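PDB 4ZXH: Abbfa_003403, which is a four-domain nonribosomal peptide synthetase whose condensation, adenylation, carrier and thioesterase domains probably activate building blocks, join them and release the peptide product. Local coordinates for residues Glu742-Ile747 with Leu759-Gly764; Tyr669-Ser674 with Thr950-Leu955. One frame throughout, in Å; residues are numbered along the deposited sequence.

Contact 1. Residues Glu742-Ile747 with Leu759-Gly764; sequences EALDTI and LWNVYG
With chi1 at 177° in L744 and 180° in N761, each side chain carries its CG away from its own main-chain N and beside its carbonyl carbon; from two facing backbones they overlap side by side, heading opposite ways. The setting is the beta-alpha-beta unit of strand 735-740, helix 746-753 and strand 756-763 in the adenylation domain: L744 sits in the connection that leaves the first strand, N761 near the end of the second, and their CA atoms are 7.0 Å apart. Methyl CD2 of L744 lies 4.0 Å from N761 CB, while L744 CB is 3.8 Å from N761 OD1, so the leucine packs against CB and the amide of N761 by van der Waals contact. L744 CD2 also approaches L759 CD2 at 4.4 Å, a looser apolar contact. Leucine suits this buried place because its branched end can meet L759 and N761 while its side chain also rests on C739 of the neighbouring strand. Immediately afterwards D745 takes the N-cap of helix 746-753, a position that favours aspartate. N761 belongs to the sequence NVYG, which matches the start of the conserved fifth core motif (NxYGPTE) of adenylation domains. A buried asparagine needs polar partners for its amide, and N761 ND2 donates a hydrogen bond to the carbonyl O of D784.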
ATOM      1  N   GLU A 742      23.743   7.620  -6.202  1.00 40.05           N
ATOM      2  CA  GLU A 742      22.575   6.946  -5.662  1.00 39.22           C
ATOM      3  C   GLU A 742      21.321   7.341  -6.435  1.00 42.62           C
ATOM      4  O   GLU A 742      21.339   8.279  -7.230  1.00 42.65           O
ATOM      5  CB  GLU A 742      22.408   7.271  -4.188  1.00 46.38           C
ATOM      6  CG  GLU A 742      23.173   6.342  -3.285  1.00 55.59           C
ATOM      7  CD  GLU A 742      22.923   6.621  -1.820  1.00 64.18           C
ATOM      8  OE1 GLU A 742      22.670   7.796  -1.448  1.00 55.40           O
ATOM      9  OE2 GLU A 742      22.946   5.642  -1.046  1.00 79.24           O
ATOM     10  N   ALA A 743      20.232   6.620  -6.210  1.00 48.49           N
ATOM     11  CA  ALA A 743      18.992   6.914  -6.911  1.00 49.54           C
ATOM     12  C   ALA A 743      18.502   8.312  -6.551  1.00 46.43           C
ATOM     13  O   ALA A 743      18.672   8.772  -5.419  1.00 44.65           O
ATOM     14  CB  ALA A 743      17.937   5.876  -6.586  1.00 51.05           C
ATOM     15  N   LEU A 744      17.932   9.000  -7.531  1.00 43.37           N
ATOM     16  CA  LEU A 744      17.321  10.290  -7.278  1.00 43.47           C
ATOM     17  C   LEU A 744      15.830  10.072  -7.035  1.00 50.85           C
ATOM     18  O   LEU A 744      15.101   9.633  -7.933  1.00 53.43           O
ATOM     19  CB  LEU A 744      17.557  11.246  -8.449  1.00 38.96           C
ATOM     20  CG  LEU A 744      16.919  12.635  -8.375  1.00 35.48           C
ATOM     21  CD1 LEU A 744      17.415  13.373  -7.165  1.00 33.79           C
ATOM     22  CD2 LEU A 744      17.256  13.420  -9.617  1.00 41.25           C
ATOM     23  N   ASP A 745      15.390  10.339  -5.808  1.00 49.29           N
ATOM     24  CA  ASP A 745      13.981  10.197  -5.455  1.00 48.04           C
ATOM     25  C   ASP A 745      13.218  11.447  -5.867  1.00 52.00           C
ATOM     26  O   ASP A 745      13.804  12.521  -6.009  1.00 50.68           O
ATOM     27  CB  ASP A 745      13.794   9.921  -3.951  1.00 53.74           C
ATOM     28  CG  ASP A 745      14.545  10.905  -3.063  1.00 68.36           C
ATOM     29  OD1 ASP A 745      15.752  11.144  -3.301  1.00 85.67           O
ATOM     30  OD2 ASP A 745      13.918  11.476  -2.148  1.00 64.90           O
ATOM     31  N   THR A 746      11.913  11.304  -6.059  1.00 55.50           N
ATOM     32  CA  THR A 746      11.098  12.398  -6.569  1.00 58.90           C
ATOM     33  C   THR A 746      11.094  13.614  -5.634  1.00 57.85           C
ATOM     34  O   THR A 746      11.122  14.755  -6.102  1.00 58.34           O
ATOM     35  CB  THR A 746       9.659  11.928  -6.818  1.00 58.96           C
ATOM     36  OG1 THR A 746       9.209  11.219  -5.667  1.00 61.87           O
ATOM     37  CG2 THR A 746       9.613  10.966  -7.999  1.00 62.92           C
ATOM     38  N   ILE A 747      11.084  13.374  -4.324  1.00 56.25           N
ATOM     39  CA  ILE A 747      11.067  14.475  -3.361  1.00 56.25           C
ATOM     40  C   ILE A 747      12.302  15.370  -3.492  1.00 54.98           C
ATOM     41  O   ILE A 747      12.182  16.593  -3.521  1.00 58.64           O
ATOM     42  CB  ILE A 747      10.988  13.982  -1.898  1.00 53.47           C
ATOM     43  CG1 ILE A 747       9.886  12.929  -1.720  1.00 48.71           C
ATOM     44  CG2 ILE A 747      10.792  15.173  -0.946  1.00 48.20           C
ATOM     45  CD1 ILE A 747       8.477  13.456  -1.861  1.00 43.58           C
ATOM     46  N   LEU A 759      19.211  20.447 -13.959  1.00 50.18           N
ATOM     47  CA  LEU A 759      19.517  19.268 -13.153  1.00 44.15           C
ATOM     48  C   LEU A 759      19.805  18.045 -14.033  1.00 46.88           C
ATOM     49  O   LEU A 759      18.980  17.673 -14.872  1.00 47.61           O
ATOM     50  CB  LEU A 759      18.353  18.975 -12.198  1.00 46.16           C
ATOM     51  CG  LEU A 759      18.498  17.824 -11.197  1.00 52.55           C
ATOM     52  CD1 LEU A 759      19.758  17.977 -10.336  1.00 49.30           C
ATOM     53  CD2 LEU A 759      17.270  17.737 -10.319  1.00 54.42           C
ATOM     54  N   TRP A 760      20.972  17.428 -13.855  1.00 47.16           N
ATOM     55  CA  TRP A 760      21.255  16.143 -14.491  1.00 35.30           C
ATOM     56  C   TRP A 760      21.231  15.011 -13.471  1.00 45.21           C
ATOM     57  O   TRP A 760      21.919  15.082 -12.448  1.00 48.81           O
ATOM     58  CB  TRP A 760      22.605  16.167 -15.185  1.00 34.62           C
ATOM     59  CG  TRP A 760      22.670  17.104 -16.350  1.00 51.78           C
ATOM     60  CD1 TRP A 760      23.066  18.415 -16.336  1.00 46.97           C
ATOM     61  CD2 TRP A 760      22.341  16.799 -17.708  1.00 47.91           C
ATOM     62  NE1 TRP A 760      22.990  18.944 -17.602  1.00 46.39           N
ATOM     63  CE2 TRP A 760      22.542  17.974 -18.462  1.00 45.86           C
ATOM     64  CE3 TRP A 760      21.881  15.649 -18.359  1.00 47.96           C
ATOM     65  CZ2 TRP A 760      22.305  18.032 -19.834  1.00 47.10           C
ATOM     66  CZ3 TRP A 760      21.649  15.706 -19.720  1.00 50.72           C
ATOM     67  CH2 TRP A 760      21.861  16.890 -20.445  1.00 47.20           C
ATOM     68  N   ASN A 761      20.425  13.980 -13.726  1.00 39.27           N
ATOM     69  CA  ASN A 761      20.579  12.730 -12.983  1.00 36.27           C
ATOM     70  C   ASN A 761      21.512  11.848 -13.785  1.00 41.14           C
ATOM     71  O   ASN A 761      21.311  11.630 -14.975  1.00 46.86           O
ATOM     72  CB  ASN A 761      19.254  12.024 -12.737  1.00 38.81           C
ATOM     73  CG  ASN A 761      19.422  10.721 -11.969  1.00 47.76           C
ATOM     74  OD1 ASN A 761      20.224  10.630 -11.036  1.00 52.22           O
ATOM     75  ND2 ASN A 761      18.681   9.691 -12.381  1.00 52.90           N
ATOM     76  N   VAL A 762      22.547  11.350 -13.134  1.00 35.54           N
ATOM     77  CA  VAL A 762      23.669  10.815 -13.866  1.00 35.33           C
ATOM     78  C   VAL A 762      24.146   9.509 -13.196  1.00 33.99           C
ATOM     79  O   VAL A 762      24.075   9.363 -11.967  1.00 31.66           O
ATOM     80  CB  VAL A 762      24.769  11.908 -13.973  1.00 36.45           C
ATOM     81  CG1 VAL A 762      25.507  12.088 -12.670  1.00 29.61           C
ATOM     82  CG2 VAL A 762      25.711  11.620 -15.097  1.00 44.97           C
ATOM     83  N   TYR A 763      24.561   8.538 -14.009  1.00 27.19           N
ATOM     84  CA  TYR A 763      24.774   7.168 -13.523  1.00 31.57           C
ATOM     85  C   TYR A 763      25.937   6.456 -14.224  1.00 32.53           C
ATOM     86  O   TYR A 763      26.261   6.736 -15.391  1.00 29.49           O
ATOM     87  CB  TYR A 763      23.486   6.332 -13.681  1.00 36.45           C
ATOM     88  CG  TYR A 763      23.688   4.829 -13.563  1.00 39.91           C
ATOM     89  CD1 TYR A 763      23.580   4.190 -12.340  1.00 36.26           C
ATOM     90  CD2 TYR A 763      23.988   4.045 -14.685  1.00 42.21           C
ATOM     91  CE1 TYR A 763      23.778   2.812 -12.225  1.00 40.27           C
ATOM     92  CE2 TYR A 763      24.191   2.669 -14.579  1.00 37.07           C
ATOM     93  CZ  TYR A 763      24.083   2.063 -13.347  1.00 40.46           C
ATOM     94  OH  TYR A 763      24.278   0.708 -13.226  1.00 40.65           O
ATOM     95  N   GLY A 764      26.556   5.534 -13.498  1.00 28.13           N
ATOM     96  CA  GLY A 764      27.566   4.672 -14.069  1.00 35.33           C
ATOM     97  C   GLY A 764      28.409   4.041 -12.985  1.00 31.58           C
ATOM     98  O   GLY A 764      28.691   4.670 -11.998  1.00 31.86           O
TER

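Contact 2. Residues Tyr669-Ser674 with Thr950-Leu955; sequences YAFDIS and TANKKL
A670 only comes near N952, its carbonyl O 4.4 Å from N952 OD1; its small side chain fits against P560. Next comes F671, the centre of the contact, touched by both N952 and K954. With its CG anti to the backbone N (chi1 -168°), the ring is directed at segment 950-955. N952 lies over one face: its OD1 stands 3.4 Å above the ring plane, nearest F671 CG and CD1, and its CB adds a CH-pi contact, 4.2 Å from the ring centroid. Amide and ring planes are inclined by 58°, so this is no flat stack. K954, extended beyond CG, crosses the phenylalanine at about a right angle and brings CE to 3.9 Å from F671 CZ; a long aliphatic chain can reach the far end of the ring in this way.

By sequence, FDIS corresponds to the fourth core motif of adenylation domains and NKKL to the tenth, whose conserved lysine aligns with K954. Their meeting joins the large N-terminal part of the domain to its mobile C-terminal part. T950 to K953 form a type I turn; T950 OG1 accepts the N-H of K954, just beyond it, at 3.1 Å and, weakly, that of N952. K953 has a positive phi of 78°, where the tenth motif usually has glycine.

Past the ring, D672 is buried beside Y623 and M625, where its carboxylate finds weak hydrogen bonds from OD2 to V770 N and T766 OG1. I673, branched at CB, places CG2 near the border of the opposite face of F671, 3.8 Å above the plane. S674 then closes the type I turn from F671: its N and its OG, the latter at 2.9 Å, both donate to F671 O.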
ATOM      1  N   TYR A 669      38.897  12.696  -4.170  1.00 31.00           N
ATOM      2  CA  TYR A 669      39.518  12.197  -5.391  1.00 30.07           C
ATOM      3  C   TYR A 669      39.665  10.686  -5.320  1.00 30.11           C
ATOM      4  O   TYR A 669      40.123  10.050  -6.272  1.00 37.04           O
ATOM      5  CB  TYR A 669      40.872  12.855  -5.633  1.00 30.08           C
ATOM      6  CG  TYR A 669      41.888  12.572  -4.551  1.00 36.65           C
ATOM      7  CD1 TYR A 669      42.798  11.530  -4.682  1.00 34.62           C
ATOM      8  CD2 TYR A 669      41.948  13.358  -3.401  1.00 30.46           C
ATOM      9  CE1 TYR A 669      43.741  11.273  -3.688  1.00 31.62           C
ATOM     10  CE2 TYR A 669      42.879  13.101  -2.409  1.00 29.47           C
ATOM     11  CZ  TYR A 669      43.771  12.057  -2.558  1.00 26.23           C
ATOM     12  OH  TYR A 669      44.695  11.809  -1.573  1.00 25.03           O
ATOM     13  N   ALA A 670      39.262  10.113  -4.194  1.00 27.86           N
ATOM     14  CA  ALA A 670      39.199   8.663  -4.063  1.00 29.16           C
ATOM     15  C   ALA A 670      37.851   8.142  -4.528  1.00 28.87           C
ATOM     16  O   ALA A 670      37.526   6.983  -4.313  1.00 33.87           O
ATOM     17  CB  ALA A 670      39.451   8.256  -2.658  1.00 21.30           C
ATOM     18  N   PHE A 671      37.073   9.025  -5.150  1.00 31.25           N
ATOM     19  CA  PHE A 671      35.815   8.687  -5.815  1.00 29.82           C
ATOM     20  C   PHE A 671      35.952   9.160  -7.260  1.00 29.76           C
ATOM     21  O   PHE A 671      36.304  10.310  -7.502  1.00 20.82           O
ATOM     22  CB  PHE A 671      34.637   9.361  -5.114  1.00 28.48           C
ATOM     23  CG  PHE A 671      33.302   8.862  -5.547  1.00 27.12           C
ATOM     24  CD1 PHE A 671      33.183   7.670  -6.262  1.00 28.16           C
ATOM     25  CD2 PHE A 671      32.148   9.590  -5.244  1.00 25.30           C
ATOM     26  CE1 PHE A 671      31.936   7.206  -6.666  1.00 21.22           C
ATOM     27  CE2 PHE A 671      30.885   9.137  -5.645  1.00 22.12           C
ATOM     28  CZ  PHE A 671      30.780   7.942  -6.357  1.00 21.78           C
ATOM     29  N   ASP A 672      35.708   8.281  -8.222  1.00 29.18           N
ATOM     30  CA  ASP A 672      36.112   8.587  -9.597  1.00 28.22           C
ATOM     31  C   ASP A 672      35.404   9.812 -10.164  1.00 23.95           C
ATOM     32  O   ASP A 672      35.925  10.450 -11.078  1.00 27.63           O
ATOM     33  CB  ASP A 672      35.911   7.364 -10.534  1.00 39.51           C
ATOM     34  CG  ASP A 672      34.448   6.917 -10.665  1.00 42.60           C
ATOM     35  OD1 ASP A 672      33.569   7.431  -9.948  1.00 46.06           O
ATOM     36  OD2 ASP A 672      34.176   6.022 -11.494  1.00 45.82           O
ATOM     37  N   ILE A 673      34.243  10.170  -9.616  1.00 26.87           N
ATOM     38  CA  ILE A 673      33.437  11.231 -10.231  1.00 29.97           C
ATOM     39  C   ILE A 673      34.133  12.580 -10.070  1.00 28.90           C
ATOM     40  O   ILE A 673      33.875  13.517 -10.826  1.00 24.02           O
ATOM     41  CB  ILE A 673      31.994  11.295  -9.656  1.00 30.61           C
ATOM     42  CG1 ILE A 673      31.955  11.939  -8.275  1.00 32.12           C
ATOM     43  CG2 ILE A 673      31.362   9.909  -9.608  1.00 27.57           C
ATOM     44  CD1 ILE A 673      30.549  12.070  -7.732  1.00 23.39           C
ATOM     45  N   SER A 674      35.056  12.647  -9.115  1.00 31.39           N
ATOM     46  CA  SER A 674      35.859  13.841  -8.885  1.00 33.80           C
ATOM     47  C   SER A 674      36.686  14.204 -10.114  1.00 33.29           C
ATOM     48  O   SER A 674      37.031  15.371 -10.320  1.00 34.49           O
ATOM     49  CB  SER A 674      36.791  13.632  -7.697  1.00 35.51           C
ATOM     50  OG  SER A 674      37.787  12.688  -8.041  1.00 27.29           O
ATOM     51  N   THR A 950      28.760   6.167   3.691  1.00 41.27           N
ATOM     52  CA  THR A 950      30.037   5.615   3.248  1.00 35.14           C
ATOM     53  C   THR A 950      31.045   6.752   3.118  1.00 36.50           C
ATOM     54  O   THR A 950      30.684   7.918   3.268  1.00 53.06           O
ATOM     55  CB  THR A 950      29.900   4.880   1.912  1.00 36.57           C
ATOM     56  OG1 THR A 950      29.578   5.812   0.869  1.00 41.19           O
ATOM     57  CG2 THR A 950      28.819   3.843   1.997  1.00 29.79           C
ATOM     58  N   ALA A 951      32.306   6.435   2.851  1.00 35.84           N
ATOM     59  CA  ALA A 951      33.283   7.496   2.636  1.00 34.68           C
ATOM     60  C   ALA A 951      33.035   8.294   1.329  1.00 49.05           C
ATOM     61  O   ALA A 951      33.518   9.423   1.205  1.00 51.86           O
ATOM     62  CB  ALA A 951      34.673   6.920   2.645  1.00 36.30           C
ATOM     63  N   ASN A 952      32.299   7.713   0.370  1.00 40.58           N
ATOM     64  CA  ASN A 952      31.912   8.403  -0.871  1.00 42.62           C
ATOM     65  C   ASN A 952      30.769   9.389  -0.674  1.00 45.60           C
ATOM     66  O   ASN A 952      30.457  10.173  -1.584  1.00 51.21           O
ATOM     67  CB  ASN A 952      31.441   7.428  -1.964  1.00 54.83           C
ATOM     68  CG  ASN A 952      32.396   6.316  -2.222  1.00 68.79           C
ATOM     69  OD1 ASN A 952      33.399   6.489  -2.918  1.00 71.56           O
ATOM     70  ND2 ASN A 952      32.079   5.138  -1.689  1.00 77.31           N
ATOM     71  N   LYS A 953      30.123   9.291   0.491  1.00 42.66           N
ATOM     72  CA  LYS A 953      28.900  10.031   0.843  1.00 42.64           C
ATOM     73  C   LYS A 953      27.673   9.394   0.177  1.00 42.20           C
ATOM     74  O   LYS A 953      26.870  10.077  -0.455  1.00 47.41           O
ATOM     75  CB  LYS A 953      29.003  11.533   0.479  1.00 41.56           C
ATOM     76  CG  LYS A 953      30.183  12.280   1.147  1.00 35.60           C
ATOM     77  CD  LYS A 953      30.298  11.795   2.573  1.00 44.51           C
ATOM     78  CE  LYS A 953      31.455  12.386   3.356  1.00 46.73           C
ATOM     79  NZ  LYS A 953      31.383  11.793   4.737  1.00 37.13           N
ATOM     80  N   LYS A 954      27.556   8.074   0.322  1.00 38.80           N
ATOM     81  CA  LYS A 954      26.351   7.325  -0.025  1.00 29.74           C
ATOM     82  C   LYS A 954      25.807   6.705   1.245  1.00 35.51           C
ATOM     83  O   LYS A 954      26.569   6.455   2.176  1.00 43.32           O
ATOM     84  CB  LYS A 954      26.630   6.210  -1.040  1.00 30.58           C
ATOM     85  CG  LYS A 954      27.082   6.642  -2.410  1.00 32.59           C
ATOM     86  CD  LYS A 954      27.412   5.422  -3.222  1.00 33.65           C
ATOM     87  CE  LYS A 954      28.182   5.771  -4.483  1.00 39.77           C
ATOM     88  NZ  LYS A 954      28.761   4.537  -5.095  1.00 47.99           N
ATOM     89  N   LEU A 955      24.505   6.429   1.283  1.00 29.90           N
ATOM     90  CA  LEU A 955      23.909   5.725   2.421  1.00 27.93           C
ATOM     91  C   LEU A 955      24.519   4.336   2.567  1.00 35.52           C
ATOM     92  O   LEU A 955      24.579   3.552   1.600  1.00 38.35           O
ATOM     93  CB  LEU A 955      22.390   5.605   2.262  1.00 34.54           C
ATOM     94  CG  LEU A 955      21.558   6.880   2.360  1.00 43.35           C
ATOM     95  CD1 LEU A 955      20.138   6.587   1.936  1.00 54.76           C
ATOM     96  CD2 LEU A 955      21.581   7.403   3.768  1.00 41.98           C
TER

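How the contacts relate
Both segments of contact 1 fall between those of contact 2 in sequence: 669-674, 742-747, 759-764 and 950-955 follow one another along the chain. The centres of the contacts are about 15 Å apart, and three of the four segments belong to the nine-stranded mixed sheet or its connections, 669-674 following strand 662-665. The fourth, 950-955, comes from the C-terminal part of the adenylation domain. E742 links the two sites directly: its OE2 probably accepts a hydrogen bond from L955 N at 2.9 Å, with R957 as a more distant, weak ionic partner. Contact 2 and this E742 bond both join 950-955 to the N-terminal part, consistent with the adenylate-forming conformation known from relatives.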